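Local coordinates for large adhesion protein (Lap) involved in biofilm formation (Marinobacter hydrocarbonoclasticus, PDB 6XI3) that forms tandem calcium-bound Ig-like beta-sandwich repeats in the extending region of a bacterial adhesin, probably holding it stretched out for adhesion and biofilm formation, at residues D162-V168 against S189-L195; T245-L249 against A298-N302. All coordinates share one frame; numbering follows the deposited sequence.

In the fold
Contact 1 closes along the chain before contact 2 opens, and their centres lie about 13 Å apart. Contact 1 joins the turn between strands 155-161 and 167-173 to the approach to strand 193-202, all three in one four-stranded antiparallel sheet. Contact 2 lies in the following beta-sandwich repeat, where the loop after strand 237-245 meets the end of strand 290-299. One calcium ion touches both: D192 comes from contact 1, D246 and N302 from contact 2, and D218 and T220 complete the protein ligands. R301 of contact 2 also packs on V191 of contact 1. The pair thus forms a calcium-bound junction between successive domains, consistent with calcium extending the adhesin.

Contact 1: residues D162-V168 against S189-L195; sequences DSAGNIV and SLVDGDL. With CA (calcium ion), chain D; EDO (1,2-ethanediol), chain L.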
ATOM      1  N   ASP A 162       7.742  -1.286  -6.798  1.00 27.05           N
ATOM      2  CA  ASP A 162       6.597  -0.769  -5.997  1.00 29.23           C
ATOM      3  C   ASP A 162       6.612  -1.373  -4.584  1.00 28.73           C
ATOM      4  O   ASP A 162       7.556  -2.159  -4.256  1.00 26.01           O
ATOM      5  CB  ASP A 162       5.297  -0.926  -6.784  1.00 25.81           C
ATOM      6  CG  ASP A 162       4.791  -2.345  -6.921  1.00 28.32           C
ATOM      7  OD1 ASP A 162       5.391  -3.239  -6.284  1.00 29.43           O
ATOM      8  OD2 ASP A 162       3.813  -2.544  -7.706  1.00 28.75           O
ATOM      9  N   SER A 163       5.594  -1.033  -3.785  1.00 26.00           N
ATOM     10  CA  SER A 163       5.489  -1.453  -2.361  1.00 31.59           C
ATOM     11  C   SER A 163       5.250  -2.964  -2.254  1.00 34.29           C
ATOM     12  O   SER A 163       5.394  -3.467  -1.146  1.00 36.96           O
ATOM     13  CB  SER A 163       4.391  -0.706  -1.623  1.00 27.17           C
ATOM     14  OG  SER A 163       3.166  -0.810  -2.325  1.00 25.72           O
ATOM     15  N   ALA A 164       4.849  -3.634  -3.338  1.00 31.88           N
ATOM     16  CA  ALA A 164       4.560  -5.088  -3.368  1.00 32.64           C
ATOM     17  C   ALA A 164       5.721  -5.874  -3.987  1.00 34.30           C
ATOM     18  O   ALA A 164       5.549  -7.090  -4.096  1.00 37.11           O
ATOM     19  CB  ALA A 164       3.273  -5.348  -4.123  1.00 31.83           C
ATOM     20  N   GLY A 165       6.810  -5.211  -4.420  1.00 32.14           N
ATOM     21  CA  GLY A 165       7.928  -5.815  -5.177  1.00 28.64           C
ATOM     22  C   GLY A 165       7.656  -6.071  -6.658  1.00 27.90           C
ATOM     23  O   GLY A 165       8.560  -6.608  -7.339  1.00 30.95           O
ATOM     24  N   ASN A 166       6.535  -5.632  -7.225  1.00 29.43           N
ATOM     25  CA  ASN A 166       6.389  -5.564  -8.711  1.00 28.27           C
ATOM     26  C   ASN A 166       7.458  -4.644  -9.329  1.00 30.40           C
ATOM     27  O   ASN A 166       7.886  -3.644  -8.681  1.00 27.67           O
ATOM     28  CB  ASN A 166       5.022  -5.087  -9.192  1.00 27.34           C
ATOM     29  CG  ASN A 166       3.880  -5.885  -8.590  1.00 33.31           C
ATOM     30  OD1 ASN A 166       3.833  -7.095  -8.763  1.00 36.89           O
ATOM     31  ND2 ASN A 166       2.965  -5.235  -7.881  1.00 29.15           N
ATOM     32  N   ILE A 167       7.863  -4.960 -10.562  1.00 29.40           N
ATOM     33  CA  ILE A 167       8.986  -4.273 -11.251  1.00 32.46           C
ATOM     34  C   ILE A 167       8.558  -3.842 -12.664  1.00 30.91           C
ATOM     35  O   ILE A 167       7.919  -4.620 -13.389  1.00 28.81           O
ATOM     36  CB  ILE A 167      10.229  -5.174 -11.248  1.00 34.61           C
ATOM     37  CG1 ILE A 167      10.731  -5.429  -9.819  1.00 37.39           C
ATOM     38  CG2 ILE A 167      11.291  -4.574 -12.147  1.00 36.01           C
ATOM     39  CD1 ILE A 167      12.082  -6.140  -9.726  1.00 40.57           C
ATOM     40  N   VAL A 168       8.889  -2.612 -13.031  1.00 28.08           N
ATOM     41  CA  VAL A 168       8.887  -2.168 -14.450  1.00 28.14           C
ATOM     42  C   VAL A 168      10.340  -1.935 -14.857  1.00 29.88           C
ATOM     43  O   VAL A 168      11.047  -1.213 -14.130  1.00 29.27           O
ATOM     44  CB  VAL A 168       8.037  -0.913 -14.665  1.00 27.79           C
ATOM     45  CG1 VAL A 168       8.331  -0.313 -16.024  1.00 30.56           C
ATOM     46  CG2 VAL A 168       6.554  -1.205 -14.482  1.00 29.66           C
ATOM     47  N   SER A 189       1.192  -1.135 -14.241  1.00 26.33           N
ATOM     48  CA  SER A 189       1.427  -2.471 -13.639  1.00 27.92           C
ATOM     49  C   SER A 189       1.857  -2.356 -12.168  1.00 30.19           C
ATOM     50  O   SER A 189       1.918  -3.395 -11.501  1.00 29.16           O
ATOM     51  CB  SER A 189       2.438  -3.250 -14.431  1.00 27.29           C
ATOM     52  OG  SER A 189       3.764  -2.894 -14.051  1.00 28.80           O
ATOM     53  N   LEU A 190       2.143  -1.154 -11.651  1.00 27.17           N
ATOM     54  CA  LEU A 190       2.612  -1.022 -10.248  1.00 25.06           C
ATOM     55  C   LEU A 190       1.424  -0.685  -9.345  1.00 23.25           C
ATOM     56  O   LEU A 190       0.418  -0.207  -9.821  1.00 25.08           O
ATOM     57  CB  LEU A 190       3.733   0.013 -10.152  1.00 25.72           C
ATOM     58  CG  LEU A 190       4.955  -0.251 -11.048  1.00 27.44           C
ATOM     59  CD1 LEU A 190       5.983   0.854 -10.873  1.00 27.59           C
ATOM     60  CD2 LEU A 190       5.609  -1.598 -10.778  1.00 26.85           C
ATOM     61  N   VAL A 191       1.570  -0.951  -8.062  1.00 25.09           N
ATOM     62  CA  VAL A 191       0.570  -0.576  -7.023  1.00 26.02           C
ATOM     63  C   VAL A 191       1.049   0.679  -6.289  1.00 23.24           C
ATOM     64  O   VAL A 191       2.249   1.001  -6.381  1.00 21.35           O
ATOM     65  CB  VAL A 191       0.297  -1.767  -6.084  1.00 27.40           C
ATOM     66  CG1 VAL A 191      -0.140  -2.988  -6.915  1.00 28.67           C
ATOM     67  CG2 VAL A 191       1.486  -2.104  -5.185  1.00 26.95           C
ATOM     68  N   ASP A 192       0.105   1.345  -5.617  1.00 23.38           N
ATOM     69  CA  ASP A 192       0.308   2.614  -4.893  1.00 22.05           C
ATOM     70  C   ASP A 192       1.291   2.402  -3.733  1.00 22.48           C
ATOM     71  O   ASP A 192       1.463   1.269  -3.244  1.00 24.30           O
ATOM     72  CB  ASP A 192      -1.034   3.213  -4.477  1.00 23.68           C
ATOM     73  CG  ASP A 192      -1.826   3.745  -5.650  1.00 23.00           C
ATOM     74  OD1 ASP A 192      -1.252   3.815  -6.771  1.00 23.91           O
ATOM     75  OD2 ASP A 192      -3.021   4.070  -5.460  1.00 22.69           O
ATOM     76  N   GLY A 193       1.882   3.498  -3.301  1.00 22.60           N
ATOM     77  CA  GLY A 193       2.832   3.588  -2.190  1.00 22.93           C
ATOM     78  C   GLY A 193       4.165   4.076  -2.703  1.00 22.36           C
ATOM     79  O   GLY A 193       4.194   4.687  -3.769  1.00 25.47           O
ATOM     80  N   ASP A 194       5.233   3.816  -1.963  1.00 25.67           N
ATOM     81  CA  ASP A 194       6.578   4.312  -2.317  1.00 25.51           C
ATOM     82  C   ASP A 194       7.016   3.610  -3.610  1.00 25.67           C
ATOM     83  O   ASP A 194       6.777   2.426  -3.749  1.00 27.38           O
ATOM     84  CB  ASP A 194       7.559   4.125  -1.161  1.00 29.98           C
ATOM     85  CG  ASP A 194       8.855   4.903  -1.392  1.00 38.44           C
ATOM     86  OD1 ASP A 194       8.777   6.108  -1.684  1.00 38.91           O
ATOM     87  OD2 ASP A 194       9.935   4.300  -1.304  1.00 45.58           O
ATOM     88  N   LEU A 195       7.596   4.340  -4.548  1.00 26.18           N
ATOM     89  CA  LEU A 195       8.156   3.781  -5.802  1.00 26.09           C
ATOM     90  C   LEU A 195       9.651   4.012  -5.702  1.00 26.95           C
ATOM     91  O   LEU A 195      10.051   5.166  -5.373  1.00 25.09           O
ATOM     92  CB  LEU A 195       7.676   4.570  -7.022  1.00 32.21           C
ATOM     93  CG  LEU A 195       6.353   4.213  -7.660  1.00 40.47           C
ATOM     94  CD1 LEU A 195       6.282   4.891  -9.030  1.00 41.18           C
ATOM     95  CD2 LEU A 195       6.177   2.705  -7.779  1.00 42.51           C
TER
HETATM   96 CA    CA D 503      -3.946   4.965  -3.453  1.00 24.99          CA
HETATM   97  C1  EDO L 511      -3.029  -1.805 -10.584  1.00 63.59           C
HETATM   98  O1  EDO L 511      -1.720  -2.301 -10.323  1.00 52.28           O
HETATM   99  C2  EDO L 511      -3.130  -0.681 -11.563  1.00 62.97           C
HETATM  100  O2  EDO L 511      -3.638  -0.986 -12.836  1.00 70.71           O
HETATM  101  O   HOH W   1       4.198   1.200  -4.360  1.00 23.21           O
HETATM  102  O   HOH W   2       5.556  -4.759 -13.890  1.00 45.95           O
HETATM  103  O   HOH W   3      -5.374   5.768  -1.742  1.00 25.67           O
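D162 and L195 bring their CA atoms to 4.8 Å, where the type I turn D162-G165 lies against the start of strand 193-202 and the loop that leads into it. At the other end the two backbones diverge, V168 and S189 being 7.5 Å apart between CA atoms.

The D162 carboxylate does most of the joining. With CG between the backbone N and the carbonyl carbon (chi1 72°), it projects toward L190 and V191, where OD2 does the touching. V191 N gives OD2 a straight hydrogen bond of 2.8 Å, arriving on the anti side and somewhat out of the carboxylate plane. The syn lone pair of the same oxygen takes N166 ND2, and OD2 lies almost in the plane of the N166 amide. OD1 turns back into its own loop and accepts A164 N from above the carboxylate plane, an Asx turn.

Further along, S163 OG donates to D192 O at 2.8 Å, and V191 CG2 packs against A164 CB at 3.9 Å. V168 CG2 lies against L190 CD2 at 3.8 Å. Water 1 accepts a hydrogen bond from S163 N.

A buried carboxylate held by two well-aligned N-H groups on OD2, one from each segment, and a more bent one on OD1, would probably stay ionised, and the bonds fix its rotation. The V191 N bond, with S163 OG on D192 O, also ties the approach to D192, a calcium ligand whose OD1 accepts from A219 N, to the turn.

Contact 2: residues T245-L249 against A298-N302; sequences TDVAL and AQDRN. With CA (calcium ion), chain D.
Part of an interdomain calcium site is built here, with D246 from a loop and N302 from just beyond a strand end. D246 OD2 binds the calcium ion at 2.3 Å and N302 OD1 binds it at 2.2 Å. These two oxygens are neighbours because they share the metal, and the planes of carboxylate and amide are turned about 44° from each other. N302 ND2 is held by F217 O, which helps to orient the amide.

The other oxygen of D246 faces R301. CG of the aspartate stands anti to its N (chi1 -157°), which carries the acid across to the arginine. R301 NH1 donates to D246 OD1 at 3.2 Å, a fairly straight salt bridge that lies in the guanidinium plane but meets the oxygen on its anti side. One carboxylate therefore serves both metal and arginine, an arrangement that probably spreads its negative charge. The extended chain from CG to NE takes the guanidinium across A248, whose N lies above the centre of one face; water 5 sits at its edge, bridging R301 NH2 and L249 N.

The backbones meet too: R301 N bonds to D246 O at 2.9 Å, nearly along the C=O axis. D300 OD1 accepts N302 N from above its plane, making an Asx turn, while OD2 accepts a hydrogen bond from calcium-bound water 3 and so acts from the second shell.

Although the V247 side chain starts out away from the other segment, its CG1 still lies 4.3 Å from A298 CB. The contact joins the loop between strands 237-245 and 252-258 to the end of strand 290-299, which pairs with strand 305-314 through A298 and V306, while R301 packs on V191 and D192 of the preceding repeat.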
ATOM      1  N   THR A 245     -10.513  -1.704  -2.358  1.00 26.07           N
ATOM      2  CA  THR A 245      -9.660  -1.188  -3.458  1.00 25.57           C
ATOM      3  C   THR A 245      -8.405  -0.574  -2.836  1.00 25.10           C
ATOM      4  O   THR A 245      -8.504   0.170  -1.809  1.00 23.43           O
ATOM      5  CB  THR A 245     -10.484  -0.219  -4.327  1.00 30.07           C
ATOM      6  OG1 THR A 245     -11.742  -0.844  -4.593  1.00 29.63           O
ATOM      7  CG2 THR A 245      -9.821   0.129  -5.645  1.00 30.77           C
ATOM      8  N   ASP A 246      -7.254  -0.832  -3.446  1.00 26.86           N
ATOM      9  CA  ASP A 246      -5.951  -0.271  -3.022  1.00 26.50           C
ATOM     10  C   ASP A 246      -5.613  -0.711  -1.591  1.00 27.09           C
ATOM     11  O   ASP A 246      -4.902   0.040  -0.879  1.00 26.12           O
ATOM     12  CB  ASP A 246      -5.887   1.256  -3.144  1.00 27.91           C
ATOM     13  CG  ASP A 246      -4.436   1.715  -3.243  1.00 28.03           C
ATOM     14  OD1 ASP A 246      -3.623   0.910  -3.739  1.00 28.41           O
ATOM     15  OD2 ASP A 246      -4.106   2.820  -2.734  1.00 26.32           O
ATOM     16  N   VAL A 247      -6.063  -1.898  -1.179  1.00 25.14           N
ATOM     17  CA  VAL A 247      -5.633  -2.474   0.122  1.00 25.46           C
ATOM     18  C   VAL A 247      -4.762  -3.699  -0.154  1.00 23.46           C
ATOM     19  O   VAL A 247      -5.226  -4.629  -0.876  1.00 24.63           O
ATOM     20  CB  VAL A 247      -6.842  -2.780   1.017  1.00 25.00           C
ATOM     21  CG1 VAL A 247      -6.453  -3.519   2.280  1.00 26.43           C
ATOM     22  CG2 VAL A 247      -7.570  -1.493   1.358  1.00 23.45           C
ATOM     23  N   ALA A 248      -3.551  -3.680   0.409  1.00 26.98           N
ATOM     24  CA  ALA A 248      -2.498  -4.685   0.136  1.00 28.66           C
ATOM     25  C   ALA A 248      -2.950  -6.052   0.646  1.00 30.40           C
ATOM     26  O   ALA A 248      -3.682  -6.117   1.656  1.00 25.64           O
ATOM     27  CB  ALA A 248      -1.169  -4.279   0.736  1.00 28.14           C
ATOM     28  N   LEU A 249      -2.469  -7.092  -0.039  1.00 31.56           N
ATOM     29  CA  LEU A 249      -2.635  -8.520   0.299  1.00 30.34           C
ATOM     30  C   LEU A 249      -2.275  -8.700   1.770  1.00 30.88           C
ATOM     31  O   LEU A 249      -1.260  -8.123   2.178  1.00 29.83           O
ATOM     32  CB  LEU A 249      -1.699  -9.320  -0.611  1.00 32.05           C
ATOM     33  CG  LEU A 249      -1.643 -10.818  -0.362  1.00 32.38           C
ATOM     34  CD1 LEU A 249      -2.980 -11.429  -0.704  1.00 32.98           C
ATOM     35  CD2 LEU A 249      -0.520 -11.461  -1.178  1.00 35.62           C
ATOM     36  N   ALA A 298      -9.817  -0.762   7.314  1.00 22.34           N
ATOM     37  CA  ALA A 298      -8.490  -1.242   6.892  1.00 24.17           C
ATOM     38  C   ALA A 298      -7.649  -0.018   6.566  1.00 25.96           C
ATOM     39  O   ALA A 298      -8.171   1.112   6.677  1.00 26.81           O
ATOM     40  CB  ALA A 298      -8.636  -2.155   5.703  1.00 25.25           C
ATOM     41  N   GLN A 299      -6.420  -0.246   6.154  1.00 24.03           N
ATOM     42  CA  GLN A 299      -5.486   0.824   5.778  1.00 27.04           C
ATOM     43  C   GLN A 299      -5.104   0.607   4.309  1.00 24.94           C
ATOM     44  O   GLN A 299      -4.672  -0.521   3.970  1.00 25.36           O
ATOM     45  CB  GLN A 299      -4.253   0.820   6.692  1.00 31.14           C
ATOM     46  CG  GLN A 299      -3.288   1.901   6.242  1.00 39.69           C
ATOM     47  CD  GLN A 299      -2.233   2.327   7.224  1.00 44.99           C
ATOM     48  OE1 GLN A 299      -1.061   1.992   7.053  1.00 42.24           O
ATOM     49  NE2 GLN A 299      -2.638   3.119   8.204  1.00 41.90           N
ATOM     50  N   ASP A 300      -5.283   1.619   3.462  1.00 23.36           N
ATOM     51  CA  ASP A 300      -4.951   1.504   2.013  1.00 23.66           C
ATOM     52  C   ASP A 300      -3.438   1.664   1.847  1.00 20.92           C
ATOM     53  O   ASP A 300      -2.759   1.885   2.809  1.00 21.60           O
ATOM     54  CB  ASP A 300      -5.782   2.463   1.162  1.00 24.18           C
ATOM     55  CG  ASP A 300      -5.412   3.941   1.166  1.00 25.75           C
ATOM     56  OD1 ASP A 300      -4.329   4.308   1.672  1.00 26.12           O
ATOM     57  OD2 ASP A 300      -6.248   4.719   0.664  1.00 24.70           O
ATOM     58  N   ARG A 301      -2.946   1.520   0.641  1.00 24.17           N
ATOM     59  CA  ARG A 301      -1.490   1.518   0.373  1.00 24.58           C
ATOM     60  C   ARG A 301      -0.856   2.893   0.607  1.00 25.27           C
ATOM     61  O   ARG A 301       0.376   2.946   0.711  1.00 24.92           O
ATOM     62  CB  ARG A 301      -1.287   1.061  -1.064  1.00 23.47           C
ATOM     63  CG  ARG A 301      -1.516  -0.425  -1.256  1.00 24.25           C
ATOM     64  CD  ARG A 301      -0.851  -0.916  -2.536  1.00 24.78           C
ATOM     65  NE  ARG A 301      -1.017  -2.355  -2.753  1.00 25.78           N
ATOM     66  CZ  ARG A 301      -2.051  -2.922  -3.363  1.00 25.43           C
ATOM     67  NH1 ARG A 301      -3.034  -2.194  -3.861  1.00 27.69           N
ATOM     68  NH2 ARG A 301      -2.074  -4.225  -3.532  1.00 25.79           N
ATOM     69  N   ASN A 302      -1.637   3.975   0.604  1.00 26.04           N
ATOM     70  CA  ASN A 302      -1.082   5.334   0.825  1.00 27.51           C
ATOM     71  C   ASN A 302      -1.319   5.760   2.277  1.00 29.85           C
ATOM     72  O   ASN A 302      -1.240   6.964   2.535  1.00 31.44           O
ATOM     73  CB  ASN A 302      -1.673   6.314  -0.188  1.00 29.03           C
ATOM     74  CG  ASN A 302      -1.270   5.967  -1.605  1.00 27.38           C
ATOM     75  OD1 ASN A 302      -2.076   5.388  -2.327  1.00 25.95           O
ATOM     76  ND2 ASN A 302      -0.025   6.277  -1.981  1.00 25.33           N
TER
HETATM   77 CA    CA D 503      -3.946   4.965  -3.453  1.00 24.99          CA
HETATM   78  O   HOH W   4      -2.924  -1.447   2.103  1.00 21.75           O
HETATM   79  O   HOH W   5      -0.308  -6.024  -2.188  1.00 30.24           O
HETATM   80  O   HOH W   3      -5.374   5.768  -1.742  1.00 25.67           O